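2-oxoglutarate dehydrogenase E3 component (Thermus thermophilus, PDB 2YQU) probably catalyses, with one FAD per subunit, the NAD(+)-dependent reoxidation of dihydrolipoyl groups on partner proteins to their lipoyl form. Local coordinates at residues I133-S139 with I297-V303; A424-R429 with A445-W449. All blocks are in the same frame, centred on the assembly; numbering follows the deposited sequence.

Contact 1 of 2, residues I133-S139 with I297-V303. With FAD (flavin-adenine dinucleotide), chain D.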
loop_
_atom_site.group_PDB
_atom_site.type_symbol
_atom_site.label_atom_id
_atom_site.label_comp_id
_atom_site.label_asym_id
_atom_site.label_seq_id
_atom_site.Cartn_x
_atom_site.Cartn_y
_atom_site.Cartn_z
ATOM N N ILE A 133 -25.344 -26.876 -8.924
ATOM C CA ILE A 133 -25.547 -25.649 -9.693
ATOM C C ILE A 133 -25.238 -24.469 -8.787
ATOM O O ILE A 133 -25.646 -24.464 -7.632
ATOM C CB ILE A 133 -26.981 -25.565 -10.202
ATOM C CG1 ILE A 133 -27.278 -26.785 -11.080
ATOM C CG2 ILE A 133 -27.209 -24.260 -10.973
ATOM C CD1 ILE A 133 -28.702 -26.874 -11.545
ATOM N N LEU A 134 -24.518 -23.492 -9.325
ATOM C CA LEU A 134 -24.083 -22.323 -8.583
ATOM C C LEU A 134 -24.629 -21.101 -9.289
ATOM O O LEU A 134 -24.220 -20.807 -10.407
ATOM C CB LEU A 134 -22.559 -22.262 -8.551
ATOM C CG LEU A 134 -21.933 -21.020 -7.920
ATOM C CD1 LEU A 134 -22.351 -20.871 -6.473
ATOM C CD2 LEU A 134 -20.423 -21.089 -8.051
ATOM N N ILE A 135 -25.568 -20.428 -8.639
ATOM C CA ILE A 135 -26.172 -19.197 -9.154
ATOM C C ILE A 135 -25.301 -18.015 -8.755
ATOM O O ILE A 135 -25.151 -17.732 -7.568
ATOM C CB ILE A 135 -27.600 -19.003 -8.611
ATOM C CG1 ILE A 135 -28.484 -20.210 -8.973
ATOM C CG2 ILE A 135 -28.216 -17.729 -9.189
ATOM C CD1 ILE A 135 -29.743 -20.301 -8.177
ATOM N N ALA A 136 -24.762 -17.335 -9.764
ATOM C CA ALA A 136 -23.877 -16.193 -9.596
ATOM C C ALA A 136 -24.247 -15.122 -10.627
ATOM O O ALA A 136 -23.395 -14.616 -11.352
ATOM C CB ALA A 136 -22.415 -16.634 -9.742
ATOM N N THR A 137 -25.537 -14.791 -10.656
ATOM C CA THR A 137 -26.117 -13.865 -11.634
ATOM C C THR A 137 -25.973 -12.375 -11.311
ATOM O O THR A 137 -26.387 -11.518 -12.096
ATOM C CB THR A 137 -27.620 -14.198 -11.833
ATOM O OG1 THR A 137 -28.276 -14.377 -10.571
ATOM C CG2 THR A 137 -27.781 -15.519 -12.531
ATOM N N GLY A 138 -25.404 -12.056 -10.155
ATOM C CA GLY A 138 -24.997 -10.694 -9.860
ATOM C C GLY A 138 -26.143 -9.738 -9.589
ATOM O O GLY A 138 -27.171 -10.121 -9.022
ATOM N N SER A 139 -25.959 -8.491 -10.016
ATOM C CA SER A 139 -26.934 -7.425 -9.786
ATOM C C SER A 139 -27.096 -6.550 -11.028
ATOM O O SER A 139 -26.465 -6.781 -12.059
ATOM C CB SER A 139 -26.516 -6.562 -8.597
ATOM O OG SER A 139 -25.243 -6.000 -8.820
ATOM N N ILE A 297 -27.930 -26.708 -4.862
ATOM C CA ILE A 297 -27.903 -25.426 -5.554
ATOM C C ILE A 297 -27.410 -24.383 -4.573
ATOM O O ILE A 297 -27.993 -24.211 -3.508
ATOM C CB ILE A 297 -29.278 -25.030 -6.079
ATOM C CG1 ILE A 297 -29.834 -26.135 -6.972
ATOM C CG2 ILE A 297 -29.171 -23.743 -6.887
ATOM C CD1 ILE A 297 -31.183 -25.822 -7.534
ATOM N N TYR A 298 -26.329 -23.716 -4.947
ATOM C CA TYR A 298 -25.703 -22.691 -4.134
ATOM C C TYR A 298 -25.912 -21.337 -4.804
ATOM O O TYR A 298 -26.179 -21.264 -5.996
ATOM C CB TYR A 298 -24.210 -22.952 -4.020
ATOM C CG TYR A 298 -23.805 -24.188 -3.231
ATOM C CD1 TYR A 298 -24.111 -25.467 -3.687
ATOM C CD2 TYR A 298 -23.066 -24.071 -2.066
ATOM C CE1 TYR A 298 -23.713 -26.600 -2.977
ATOM C CE2 TYR A 298 -22.662 -25.195 -1.350
ATOM C CZ TYR A 298 -22.991 -26.451 -1.807
ATOM O OH TYR A 298 -22.584 -27.560 -1.088
ATOM N N ALA A 299 -25.766 -20.263 -4.041
ATOM C CA ALA A 299 -25.824 -18.907 -4.599
ATOM C C ALA A 299 -24.822 -18.009 -3.898
ATOM O O ALA A 299 -24.600 -18.149 -2.699
ATOM C CB ALA A 299 -27.219 -18.341 -4.466
ATOM N N ILE A 300 -24.233 -17.092 -4.660
ATOM C CA ILE A 300 -23.113 -16.261 -4.196
ATOM C C ILE A 300 -23.128 -14.871 -4.819
ATOM O O ILE A 300 -23.790 -14.626 -5.817
ATOM C CB ILE A 300 -21.755 -16.914 -4.560
ATOM C CG1 ILE A 300 -21.620 -17.055 -6.089
ATOM C CG2 ILE A 300 -21.578 -18.261 -3.844
ATOM C CD1 ILE A 300 -20.217 -17.382 -6.603
ATOM N N GLY A 301 -22.337 -13.977 -4.242
ATOM C CA GLY A 301 -22.119 -12.667 -4.806
ATOM C C GLY A 301 -23.273 -11.712 -4.609
ATOM O O GLY A 301 -24.020 -11.801 -3.639
ATOM N N ASP A 302 -23.405 -10.782 -5.549
ATOM C CA ASP A 302 -24.403 -9.735 -5.474
ATOM C C ASP A 302 -25.844 -10.242 -5.424
ATOM O O ASP A 302 -26.727 -9.491 -5.043
ATOM C CB ASP A 302 -24.286 -8.783 -6.672
ATOM C CG ASP A 302 -23.127 -7.821 -6.569
ATOM O OD1 ASP A 302 -23.091 -6.876 -7.399
ATOM O OD2 ASP A 302 -22.218 -7.926 -5.720
ATOM N N VAL A 303 -26.092 -11.484 -5.843
ATOM C CA VAL A 303 -27.451 -12.027 -5.830
ATOM C C VAL A 303 -27.909 -12.521 -4.444
ATOM O O VAL A 303 -29.082 -12.788 -4.248
ATOM C CB VAL A 303 -27.645 -13.144 -6.894
ATOM C CG1 VAL A 303 -27.188 -14.511 -6.379
ATOM C CG2 VAL A 303 -29.095 -13.196 -7.341
HETATM P PA FAD D . -21.516 -10.005 -11.695
HETATM O O1A FAD D . -22.563 -8.983 -11.938
HETATM O O2A FAD D . -20.092 -9.439 -11.745
HETATM O O5B FAD D . -21.708 -11.201 -12.741
HETATM C C5B FAD D . -22.997 -11.698 -13.005
HETATM C C4B FAD D . -22.995 -12.208 -14.430
HETATM O O4B FAD D . -24.107 -13.064 -14.590
HETATM C C3B FAD D . -23.143 -11.091 -15.461
HETATM O O3B FAD D . -22.053 -11.108 -16.355
HETATM C C2B FAD D . -24.441 -11.405 -16.179
HETATM O O2B FAD D . -24.355 -11.149 -17.563
HETATM C C1B FAD D . -24.634 -12.883 -15.886
HETATM N N9A FAD D . -26.010 -13.388 -15.845
HETATM C C8A FAD D . -27.059 -12.945 -15.080
HETATM N N7A FAD D . -28.125 -13.733 -15.308
HETATM C C5A FAD D . -27.772 -14.677 -16.212
HETATM C C6A FAD D . -28.463 -15.729 -16.805
HETATM N N6A FAD D . -29.687 -16.087 -16.423
HETATM N N1A FAD D . -27.785 -16.519 -17.696
HETATM C C2A FAD D . -26.467 -16.311 -18.021
HETATM N N3A FAD D . -25.787 -15.271 -17.423
HETATM C C4A FAD D . -26.443 -14.474 -16.548
HETATM N N1 FAD D . -16.682 -3.994 -6.512
HETATM C C2 FAD D . -15.477 -4.017 -5.843
HETATM O O2 FAD D . -15.217 -4.907 -5.027
HETATM N N3 FAD D . -14.548 -3.037 -6.085
HETATM C C4 FAD D . -14.812 -2.025 -6.980
HETATM O O4 FAD D . -13.880 -1.305 -7.297
HETATM C C4X FAD D . -16.023 -1.988 -7.672
HETATM N N5 FAD D . -16.296 -0.974 -8.577
HETATM C C5X FAD D . -17.515 -0.974 -9.250
HETATM C C6 FAD D . -17.788 0.051 -10.161
HETATM C C7 FAD D . -19.011 0.070 -10.847
HETATM C C7M FAD D . -19.226 1.129 -11.896
HETATM C C8 FAD D . -19.950 -0.932 -10.625
HETATM C C8M FAD D . -21.117 -1.124 -11.559
HETATM C C9 FAD D . -19.676 -1.952 -9.712
HETATM C C9A FAD D . -18.462 -1.974 -9.014
HETATM N N10 FAD D . -18.185 -2.983 -8.088
HETATM C C10 FAD D . -16.966 -2.984 -7.428
HETATM C "C1'" FAD D . -19.204 -4.021 -7.693
HETATM C "C2'" FAD D . -18.896 -5.309 -8.462
HETATM O "O2'" FAD D . -18.945 -5.080 -9.862
HETATM C "C3'" FAD D . -19.814 -6.458 -8.059
HETATM O "O3'" FAD D . -19.813 -6.596 -6.650
HETATM C "C4'" FAD D . -19.344 -7.774 -8.668
HETATM O "O4'" FAD D . -19.311 -7.682 -10.071
HETATM C "C5'" FAD D . -20.236 -8.932 -8.208
HETATM O "O5'" FAD D . -19.842 -10.130 -8.838
HETATM P P FAD D . -20.919 -11.283 -9.149
HETATM O O1P FAD D . -20.208 -12.470 -9.713
HETATM O O2P FAD D . -21.807 -11.547 -7.947
HETATM O O3P FAD D . -21.898 -10.690 -10.287
HETATM O O HOH W 1 -23.898 -13.088 -7.890
HETATM O O HOH W 2 -23.317 -7.206 -10.334
#

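Contact 2 of 2, residues A424-R429 with A445-W449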
loop_
_atom_site.group_PDB
_atom_site.type_symbol
_atom_site.label_atom_id
_atom_site.label_comp_id
_atom_site.label_asym_id
_atom_site.label_seq_id
_atom_site.Cartn_x
_atom_site.Cartn_y
_atom_site.Cartn_z
ATOM N N ALA A 424 -4.698 -5.653 18.737
ATOM C CA ALA A 424 -4.171 -4.333 18.391
ATOM C C ALA A 424 -2.689 -4.255 18.758
ATOM O O ALA A 424 -1.888 -3.704 18.005
ATOM C CB ALA A 424 -4.955 -3.236 19.109
ATOM N N GLU A 425 -2.341 -4.826 19.915
ATOM C CA GLU A 425 -0.954 -4.933 20.361
ATOM C C GLU A 425 -0.075 -5.636 19.330
ATOM O O GLU A 425 1.006 -5.166 19.031
ATOM C CB GLU A 425 -0.846 -5.676 21.702
ATOM C CG GLU A 425 0.570 -5.678 22.283
ATOM C CD GLU A 425 0.722 -6.569 23.506
ATOM O OE1 GLU A 425 1.850 -7.044 23.757
ATOM O OE2 GLU A 425 -0.271 -6.818 24.214
ATOM N N ASP A 426 -0.531 -6.758 18.785
ATOM C CA ASP A 426 0.295 -7.507 17.840
ATOM C C ASP A 426 0.481 -6.765 16.525
ATOM O O ASP A 426 1.567 -6.801 15.956
ATOM C CB ASP A 426 -0.247 -8.914 17.614
ATOM C CG ASP A 426 0.069 -9.847 18.778
ATOM O OD1 ASP A 426 -0.698 -10.792 18.988
ATOM O OD2 ASP A 426 1.052 -9.706 19.548
ATOM N N LEU A 427 -0.564 -6.092 16.047
ATOM C CA LEU A 427 -0.434 -5.259 14.852
ATOM C C LEU A 427 0.543 -4.117 15.118
ATOM O O LEU A 427 1.385 -3.807 14.286
ATOM C CB LEU A 427 -1.798 -4.721 14.414
ATOM C CG LEU A 427 -1.841 -3.834 13.168
ATOM C CD1 LEU A 427 -1.193 -4.524 11.975
ATOM C CD2 LEU A 427 -3.275 -3.470 12.869
ATOM N N GLY A 428 0.454 -3.514 16.298
ATOM C CA GLY A 428 1.246 -2.338 16.604
ATOM C C GLY A 428 2.698 -2.642 16.895
ATOM O O GLY A 428 3.566 -1.779 16.722
ATOM N N ARG A 429 2.962 -3.873 17.342
ATOM C CA ARG A 429 4.315 -4.329 17.659
ATOM C C ARG A 429 5.042 -4.865 16.427
ATOM O O ARG A 429 6.256 -4.947 16.416
ATOM C CB ARG A 429 4.275 -5.448 18.700
ATOM C CG ARG A 429 4.127 -5.007 20.126
ATOM C CD ARG A 429 4.146 -6.194 21.092
ATOM N NE ARG A 429 4.287 -5.797 22.488
ATOM C CZ ARG A 429 5.426 -5.416 23.057
ATOM N NH1 ARG A 429 5.428 -5.085 24.348
ATOM N NH2 ARG A 429 6.556 -5.350 22.356
ATOM N N ALA A 445 -2.905 1.299 15.761
ATOM C CA ALA A 445 -3.081 0.034 16.461
ATOM C C ALA A 445 -2.523 0.122 17.871
ATOM O O ALA A 445 -3.165 -0.332 18.801
ATOM C CB ALA A 445 -2.427 -1.094 15.711
ATOM N N LEU A 446 -1.327 0.693 18.013
ATOM C CA LEU A 446 -0.723 0.925 19.326
ATOM C C LEU A 446 -1.605 1.792 20.208
ATOM O O LEU A 446 -1.721 1.546 21.401
ATOM C CB LEU A 446 0.637 1.613 19.197
ATOM C CG LEU A 446 1.808 0.757 18.710
ATOM C CD1 LEU A 446 3.027 1.625 18.514
ATOM C CD2 LEU A 446 2.110 -0.384 19.675
ATOM N N ALA A 447 -2.181 2.834 19.613
ATOM C CA ALA A 447 -3.076 3.748 20.317
ATOM C C ALA A 447 -4.335 3.051 20.821
ATOM O O ALA A 447 -4.865 3.408 21.866
ATOM C CB ALA A 447 -3.448 4.936 19.414
ATOM N N ALA A 448 -4.826 2.072 20.068
ATOM C CA ALA A 448 -5.995 1.302 20.478
ATOM C C ALA A 448 -5.608 0.358 21.613
ATOM O O ALA A 448 -6.356 0.193 22.573
ATOM C CB ALA A 448 -6.566 0.511 19.286
ATOM N N TRP A 449 -4.425 -0.238 21.502
ATOM C CA TRP A 449 -3.926 -1.179 22.501
ATOM C C TRP A 449 -3.724 -0.469 23.834
ATOM O O TRP A 449 -4.305 -0.840 24.851
ATOM C CB TRP A 449 -2.597 -1.779 22.037
ATOM C CG TRP A 449 -1.829 -2.477 23.120
ATOM C CD1 TRP A 449 -2.328 -3.346 24.039
ATOM C CD2 TRP A 449 -0.422 -2.375 23.389
ATOM N NE1 TRP A 449 -1.324 -3.797 24.862
ATOM C CE2 TRP A 449 -0.144 -3.213 24.492
ATOM C CE3 TRP A 449 0.634 -1.660 22.813
ATOM C CZ2 TRP A 449 1.146 -3.361 25.027
ATOM C CZ3 TRP A 449 1.924 -1.803 23.352
ATOM C CH2 TRP A 449 2.160 -2.648 24.445
#

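Contact 1 of 2, residues I133-S139 with I297-V303
Tyr298 pairs through backbone N and O with strand 133-135: Tyr298 N donates to Ile133 O (2.9 Å), Tyr298 O accepts from Ile135 N (2.8 Å), and Ile300 N continues the parallel ladder to Ile135 O. Apolar contacts line both faces. On one, Leu134 CD1 sits 3.7 Å from Tyr298 CB and also meets Ile300 CG2; on the other, Ile135 CD1 touches Ile297 CG2. Past strands 133-135 and 297-299, side chains and cofactor take over the bonding. Ser139 OG gives a hydrogen bond of 2.7 Å to Asp302 OD1, placed there by a chi1 of 58° that sets OG between N and carbonyl carbon. The other oxygen, Asp302 OD2, accepts from FAD O3' at 2.9 Å, while Asp302 N donates to FAD O2P. A water held by Gly138 N, Ile300 O and FAD O2P links the loops after both strands to the pyrophosphate, and Gly138 CA comes within 3.1 Å of FAD O3P. In the parallel sheet of this FAD-binding Rossmann-type fold, strand 133-135 lies between strands 2-7 and 297-299; helix 310-326 packs on Tyr298 and Ile300, and Phe113 of strand 111-113 touches Ile133 and Ile135.

Contact 2 of 2, residues A424-R429 with A445-W449
Glu425 lies along the indole of Trp449, and its chain, followed outward, shows how an acidic residue can serve as an apolar surface before it becomes a charge. CB begins over the five-membered ring, 3.5 Å from its centroid and only 4° off the normal, a CH-pi contact. With CG anti to the backbone N (chi1 -174°) and the chain extended beyond it, the next carbon stays above the same face: Glu425 CG is 3.4 Å from Trp449 CE2. CD moves on to the six-membered ring, 3.6 Å from Trp449 CZ2, and the carboxylate stacks on the indole with the two planes 22° apart. At the tip the oxygens part company. OE2 lies near Trp449 NE1, but the angle is too poor for a hydrogen bond, whereas OE1 accepts from Arg429 NE at 3.0 Å in a salt bridge one helical turn along.

Beneath this pair, segments 424-429 and 445-449 run roughly antiparallel, their axes approaching to 7.6 Å. Small residues permit the closeness: Ala424 CB comes 3.4 Å from Ala445 O, Ala445 CB meets Leu427 CG at 3.8 Å, and Leu446 CD2 settles against the backbone of Gly428. Ala390 and Val388 of strand 385-391 touch Ala424 and Ala448 respectively, while Arg429 also forms a salt bridge to Glu322 of the second subunit. No hydrogen bond or salt bridge joins the two segments; dispersion and CH-pi contacts hold them, and Arg429 probably offsets the carboxylate charge at the aromatic face.

The two contacts illustrate a division of labour between domains. Contact 1, in the FAD-binding part, brings two distant pieces of chain together around the cofactor; contact 2 packs the terminal helices of the dimerisation region, remote from the cofactor bound at contact 1. Their centres are 38 Å apart, their nearest atoms about 27 Å, and both segments of contact 1 precede those of contact 2 in the chain. A connection runs through the dimer: the FAD bound at contact 1 is also hydrogen-bonded to His434 O of the second subunit, and in each chain His434, the predicted proton acceptor, lies on the connection between 424-429 and 445-449.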